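Local atomic coordinates of T9SS C-terminal target domain-containing protein (PDB entry 5JVK), a protein that probably hydrolyses O-glycosidic bonds in carbohydrates, as a family 39 glycoside hydrolase of a gut symbiont. Residues T66-Y71 with Y91-E96; V16-D21 with F399-S404. All blocks are in the same frame, centred on the assembly; numbering follows the deposited sequence.

Contact 1 of 2, residues T66-Y71 with Y91-E96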
loop_
_atom_site.group_PDB
_atom_site.type_symbol
_atom_site.label_atom_id
_atom_site.label_comp_id
_atom_site.label_asym_id
_atom_site.label_seq_id
_atom_site.Cartn_x
_atom_site.Cartn_y
_atom_site.Cartn_z
ATOM N N THR A 66 -5.293 8.001 26.140
ATOM C CA THR A 66 -3.956 8.399 26.605
ATOM C C THR A 66 -2.779 7.708 25.903
ATOM O O THR A 66 -1.629 8.122 26.092
ATOM C CB THR A 66 -3.802 8.149 28.120
ATOM O OG1 THR A 66 -3.816 6.740 28.382
ATOM C CG2 THR A 66 -4.922 8.826 28.901
ATOM N N GLU A 67 -3.055 6.658 25.127
ATOM C CA GLU A 67 -2.019 5.917 24.394
ATOM C C GLU A 67 -2.488 5.552 22.990
ATOM O O GLU A 67 -3.680 5.360 22.754
ATOM C CB GLU A 67 -1.652 4.629 25.134
ATOM C CG GLU A 67 -0.868 4.817 26.423
ATOM C CD GLU A 67 -0.480 3.492 27.064
ATOM O OE1 GLU A 67 -0.024 2.580 26.337
ATOM O OE2 GLU A 67 -0.626 3.353 28.298
ATOM N N LEU A 68 -1.533 5.434 22.070
ATOM C CA LEU A 68 -1.814 4.992 20.702
ATOM C C LEU A 68 -2.225 3.520 20.674
ATOM O O LEU A 68 -1.890 2.744 21.580
ATOM C CB LEU A 68 -0.586 5.188 19.801
ATOM C CG LEU A 68 -0.063 6.610 19.595
ATOM C CD1 LEU A 68 1.166 6.591 18.704
ATOM C CD2 LEU A 68 -1.142 7.504 19.003
ATOM N N GLY A 69 -2.957 3.147 19.628
ATOM C CA GLY A 69 -3.339 1.764 19.426
ATOM C C GLY A 69 -4.458 1.544 18.434
ATOM O O GLY A 69 -5.107 2.485 17.985
ATOM N N TYR A 70 -4.641 0.274 18.088
ATOM C CA TYR A 70 -5.784 -0.228 17.346
ATOM C C TYR A 70 -6.797 -0.693 18.384
ATOM O O TYR A 70 -6.505 -1.601 19.171
ATOM C CB TYR A 70 -5.356 -1.404 16.461
ATOM C CG TYR A 70 -6.448 -1.936 15.566
ATOM C CD1 TYR A 70 -6.851 -1.223 14.438
ATOM C CD2 TYR A 70 -7.076 -3.153 15.838
ATOM C CE1 TYR A 70 -7.851 -1.701 13.607
ATOM C CE2 TYR A 70 -8.082 -3.639 15.011
ATOM C CZ TYR A 70 -8.462 -2.909 13.899
ATOM O OH TYR A 70 -9.449 -3.374 13.078
ATOM N N TYR A 71 -7.975 -0.067 18.390
ATOM C CA TYR A 71 -8.992 -0.314 19.414
ATOM C C TYR A 71 -10.243 -0.954 18.832
ATOM O O TYR A 71 -10.598 -0.699 17.681
ATOM C CB TYR A 71 -9.377 0.998 20.107
ATOM C CG TYR A 71 -8.273 1.590 20.946
ATOM C CD1 TYR A 71 -8.212 1.354 22.321
ATOM C CD2 TYR A 71 -7.282 2.384 20.372
ATOM C CE1 TYR A 71 -7.199 1.894 23.098
ATOM C CE2 TYR A 71 -6.260 2.926 21.141
ATOM C CZ TYR A 71 -6.224 2.677 22.503
ATOM O OH TYR A 71 -5.220 3.207 23.271
ATOM N N TYR A 91 -11.461 1.205 15.846
ATOM C CA TYR A 91 -11.037 2.601 15.864
ATOM C C TYR A 91 -9.515 2.668 15.993
ATOM O O TYR A 91 -8.942 2.152 16.954
ATOM C CB TYR A 91 -11.711 3.334 17.027
ATOM C CG TYR A 91 -11.618 4.841 16.948
ATOM C CD1 TYR A 91 -12.473 5.569 16.119
ATOM C CD2 TYR A 91 -10.681 5.542 17.707
ATOM C CE1 TYR A 91 -12.392 6.952 16.043
ATOM C CE2 TYR A 91 -10.591 6.927 17.637
ATOM C CZ TYR A 91 -11.447 7.627 16.805
ATOM O OH TYR A 91 -11.360 8.997 16.736
ATOM N N ALA A 92 -8.871 3.299 15.014
ATOM C CA ALA A 92 -7.415 3.356 14.938
ATOM C C ALA A 92 -6.909 4.701 15.453
ATOM O O ALA A 92 -7.176 5.739 14.847
ATOM C CB ALA A 92 -6.960 3.130 13.502
ATOM N N VAL A 93 -6.193 4.675 16.579
ATOM C CA VAL A 93 -5.493 5.850 17.100
ATOM C C VAL A 93 -4.020 5.742 16.684
ATOM O O VAL A 93 -3.221 5.072 17.347
ATOM C CB VAL A 93 -5.643 5.973 18.634
ATOM C CG1 VAL A 93 -4.953 7.234 19.143
ATOM C CG2 VAL A 93 -7.119 5.975 19.016
ATOM N N VAL A 94 -3.680 6.410 15.581
ATOM C CA VAL A 94 -2.374 6.252 14.914
ATOM C C VAL A 94 -1.426 7.408 15.239
ATOM O O VAL A 94 -1.886 8.478 15.644
ATOM C CB VAL A 94 -2.528 6.122 13.372
ATOM C CG1 VAL A 94 -3.509 5.011 13.026
ATOM C CG2 VAL A 94 -2.938 7.442 12.719
ATOM N N PRO A 95 -0.100 7.200 15.064
ATOM C CA PRO A 95 0.830 8.315 15.260
ATOM C C PRO A 95 0.695 9.364 14.164
ATOM O O PRO A 95 0.406 9.023 13.021
ATOM C CB PRO A 95 2.209 7.646 15.199
ATOM C CG PRO A 95 1.994 6.409 14.406
ATOM C CD PRO A 95 0.615 5.946 14.761
ATOM N N GLU A 96 0.891 10.627 14.527
ATOM C CA GLU A 96 0.828 11.733 13.576
ATOM C C GLU A 96 2.165 11.825 12.843
ATOM O O GLU A 96 3.220 11.838 13.482
ATOM C CB GLU A 96 0.525 13.040 14.308
ATOM C CG GLU A 96 0.048 14.169 13.410
ATOM C CD GLU A 96 -0.303 15.425 14.192
ATOM O OE1 GLU A 96 -1.084 15.333 15.170
ATOM O OE2 GLU A 96 0.198 16.510 13.822
#

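Contact 2 of 2, residues V16-D21 with F399-S404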
loop_
_atom_site.group_PDB
_atom_site.type_symbol
_atom_site.label_atom_id
_atom_site.label_comp_id
_atom_site.label_asym_id
_atom_site.label_seq_id
_atom_site.Cartn_x
_atom_site.Cartn_y
_atom_site.Cartn_z
ATOM N N VAL A 16 -15.364 9.002 10.002
ATOM C CA VAL A 16 -13.926 8.790 10.091
ATOM C C VAL A 16 -13.621 8.057 11.405
ATOM O O VAL A 16 -13.706 8.651 12.482
ATOM C CB VAL A 16 -13.171 10.139 10.032
ATOM C CG1 VAL A 16 -11.666 9.937 10.168
ATOM C CG2 VAL A 16 -13.504 10.877 8.739
ATOM N N LEU A 17 -13.269 6.772 11.304
ATOM C CA LEU A 17 -12.912 5.944 12.471
ATOM C C LEU A 17 -11.385 5.834 12.672
ATOM O O LEU A 17 -10.884 4.840 13.203
ATOM C CB LEU A 17 -13.556 4.553 12.339
ATOM C CG LEU A 17 -15.093 4.525 12.355
ATOM C CD1 LEU A 17 -15.630 3.201 11.832
ATOM C CD2 LEU A 17 -15.640 4.801 13.751
ATOM N N VAL A 18 -10.658 6.873 12.254
ATOM C CA VAL A 18 -9.208 6.970 12.416
ATOM C C VAL A 18 -8.890 8.363 12.944
ATOM O O VAL A 18 -9.471 9.341 12.480
ATOM C CB VAL A 18 -8.488 6.771 11.069
ATOM C CG1 VAL A 18 -6.982 6.959 11.220
ATOM C CG2 VAL A 18 -8.810 5.399 10.494
ATOM N N SER A 19 -7.957 8.454 13.889
ATOM C CA SER A 19 -7.569 9.743 14.464
ATOM C C SER A 19 -6.087 9.756 14.837
ATOM O O SER A 19 -5.599 8.820 15.473
ATOM C CB SER A 19 -8.443 10.045 15.688
ATOM O OG SER A 19 -8.146 11.309 16.256
ATOM N N THR A 20 -5.380 10.816 14.444
ATOM C CA THR A 20 -3.958 10.963 14.769
ATOM C C THR A 20 -3.762 11.397 16.224
ATOM O O THR A 20 -4.590 12.129 16.777
ATOM C CB THR A 20 -3.249 11.979 13.849
ATOM O OG1 THR A 20 -3.843 13.273 13.997
ATOM C CG2 THR A 20 -3.337 11.543 12.392
ATOM N N ASP A 21 -2.673 10.919 16.832
ATOM C CA ASP A 21 -2.223 11.344 18.167
ATOM C C ASP A 21 -3.147 10.876 19.304
ATOM O O ASP A 21 -4.273 10.435 19.073
ATOM C CB ASP A 21 -2.046 12.879 18.209
ATOM C CG ASP A 21 -0.972 13.346 19.201
ATOM O OD1 ASP A 21 -0.403 12.521 19.953
ATOM O OD2 ASP A 21 -0.699 14.566 19.226
ATOM N N PHE A 399 -15.834 1.460 5.929
ATOM C CA PHE A 399 -14.731 2.354 6.326
ATOM C C PHE A 399 -14.165 2.100 7.738
ATOM O O PHE A 399 -13.443 2.936 8.282
ATOM C CB PHE A 399 -15.112 3.829 6.103
ATOM C CG PHE A 399 -15.394 4.166 4.662
ATOM C CD1 PHE A 399 -14.385 4.659 3.838
ATOM C CD2 PHE A 399 -16.665 3.979 4.121
ATOM C CE1 PHE A 399 -14.641 4.964 2.505
ATOM C CE2 PHE A 399 -16.925 4.281 2.788
ATOM C CZ PHE A 399 -15.911 4.774 1.980
ATOM N N SER A 400 -14.448 0.924 8.302
ATOM C CA SER A 400 -13.892 0.518 9.588
ATOM C C SER A 400 -12.468 0.016 9.343
ATOM O O SER A 400 -12.264 -0.809 8.452
ATOM C CB SER A 400 -14.739 -0.599 10.202
ATOM O OG SER A 400 -14.256 -0.975 11.473
ATOM N N PRO A 401 -11.479 0.509 10.117
ATOM C CA PRO A 401 -10.095 0.077 9.896
ATOM C C PRO A 401 -9.833 -1.348 10.378
ATOM O O PRO A 401 -10.320 -1.742 11.442
ATOM C CB PRO A 401 -9.278 1.082 10.714
ATOM C CG PRO A 401 -10.188 1.477 11.822
ATOM C CD PRO A 401 -11.575 1.466 11.236
ATOM N N LYS A 402 -9.093 -2.107 9.573
ATOM C CA LYS A 402 -8.577 -3.416 9.966
ATOM C C LYS A 402 -7.200 -3.195 10.609
ATOM O O LYS A 402 -6.645 -2.096 10.489
ATOM C CB LYS A 402 -8.475 -4.329 8.742
ATOM C CG LYS A 402 -9.822 -4.642 8.093
ATOM C CD LYS A 402 -9.670 -5.119 6.658
ATOM C CE LYS A 402 -8.911 -6.431 6.579
ATOM N NZ LYS A 402 -8.855 -6.967 5.193
ATOM N N PRO A 403 -6.648 -4.215 11.307
ATOM C CA PRO A 403 -5.310 -4.073 11.913
ATOM C C PRO A 403 -4.193 -3.634 10.951
ATOM O O PRO A 403 -3.267 -2.942 11.374
ATOM C CB PRO A 403 -5.023 -5.478 12.446
ATOM C CG PRO A 403 -6.365 -6.027 12.763
ATOM C CD PRO A 403 -7.277 -5.493 11.695
ATOM N N SER A 404 -4.291 -4.033 9.681
ATOM C CA SER A 404 -3.315 -3.657 8.658
ATOM C C SER A 404 -3.205 -2.149 8.435
ATOM O O SER A 404 -2.132 -1.654 8.072
ATOM C CB SER A 404 -3.625 -4.363 7.337
ATOM O OG SER A 404 -4.945 -4.091 6.913
HETATM O O HOH W 1 -13.391 5.778 8.487
#

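Contact 1 of 2, residues T66-Y71 with Y91-E96
Gly69-Tyr71 and Tyr91-Val94 run antiparallel, with 169° between the directions of their short segments and 4.8 Å between the axes, forming the open end of the beta hairpin built by strands 69-78 and 83-94. Gly69/Val93 and Tyr71/Tyr91 are hydrogen-bonded pairs, each exchanging two N-H to O bonds; Val93 N lies 2.8 Å from Gly69 O. Tyr70/Ala92 between them is a non-hydrogen-bonded pair. Tyr71, Tyr91 and Val93 share one face of the sheet. With CG of Tyr71 anti to its carbonyl carbon (chi1 -68°), the ring lies back over Gly69, where a CB would be crowded by CE2; the backbone angles of Gly69 independently call for glycine. Val93 splits its branches: CG2 packs on Tyr71 CE2 at 3.8 Å, while CG1 meets Leu68 CD2 at 3.8 Å. The other methyl of Leu68, CD1, reaches Pro95 CB at 3.8 Å, the two side chains crossing at about a right angle. Replacing Tyr71 by alanine would probably expose Val93 CG2 to a gap above Gly69 and leave Glu67 O without its hydroxyl partner. Glu67 turns its carboxylate elsewhere, to a salt bridge with Arg44, and helix 403-415 covers the Ala92 face. Tyr71 OH donates to Glu67 O at 2.7 Å, from 49° above the carbonyl plane and not along a lone pair.

Contact 2 of 2, residues V16-D21 with F399-S404
Leu17 and Pro401 meet by van der Waals packing: Leu17 CB lies 3.8 Å from Pro401 CD, and Leu17 O lies 3.7 Å from Pro401 CG, so the pyrrolidine ring packs against both the side chain and the backbone of the leucine. Leu17 CG stands anti to its own carbonyl carbon (chi1 -64°), and its CD1 methyl touches Ser400 CA at 3.9 Å, next to the proline in the chain. Val18 adds a looser apolar contact, CG2 to Pro401 CB at 4.3 Å. No direct hydrogen bond crosses between 16-21 and 399-404. Instead one water links the backbones, accepting from Leu17 N at 3.0 Å and donating to Phe399 O at 2.8 Å.

Farther out, each side has its own supports and the two share one. Backbone bonds from Leu17 and Ser19 to Ala92 fix 16-21 along strand 83-94, at the edge of the N-terminal sheet. On the other side, Asp398 OD2 receives Ser400 N. The shared element is helix 118-127, whose Lys120 makes a cation-pi contact with the Phe399 ring and which also packs on Val18. The 399-404 segment ends the connection from the last strand of the (beta/alpha)8 barrel, 373-375, and begins helix 403-415, and the contact therefore joins sheet to barrel. With 155 Å² buried, one bridging water and otherwise van der Waals packing, cohesion here rests on shape more than on directional bonds.

How the contacts relate
Both contacts are mainly buried, and their centres lie about 8 Å apart on the same side of the chain's centre. They share one sheet, since strand 18-20 of contact 2 runs parallel beside strand 83-94 of contact 1. Chemistry follows position: contact 1, within the sheet, buries 378 Å² and is knit by four backbone hydrogen bonds, whereas contact 2, between sheet and barrel, buries less than half as much and lacks direct ones. They also meet physically. Tyr70 OH of contact 1 lies 2.5 Å from Pro401 O, a probable hydrogen bond to the barrel side, and Val94 O lies 2.8 Å from Asp21 N, a probable bond within the sheet.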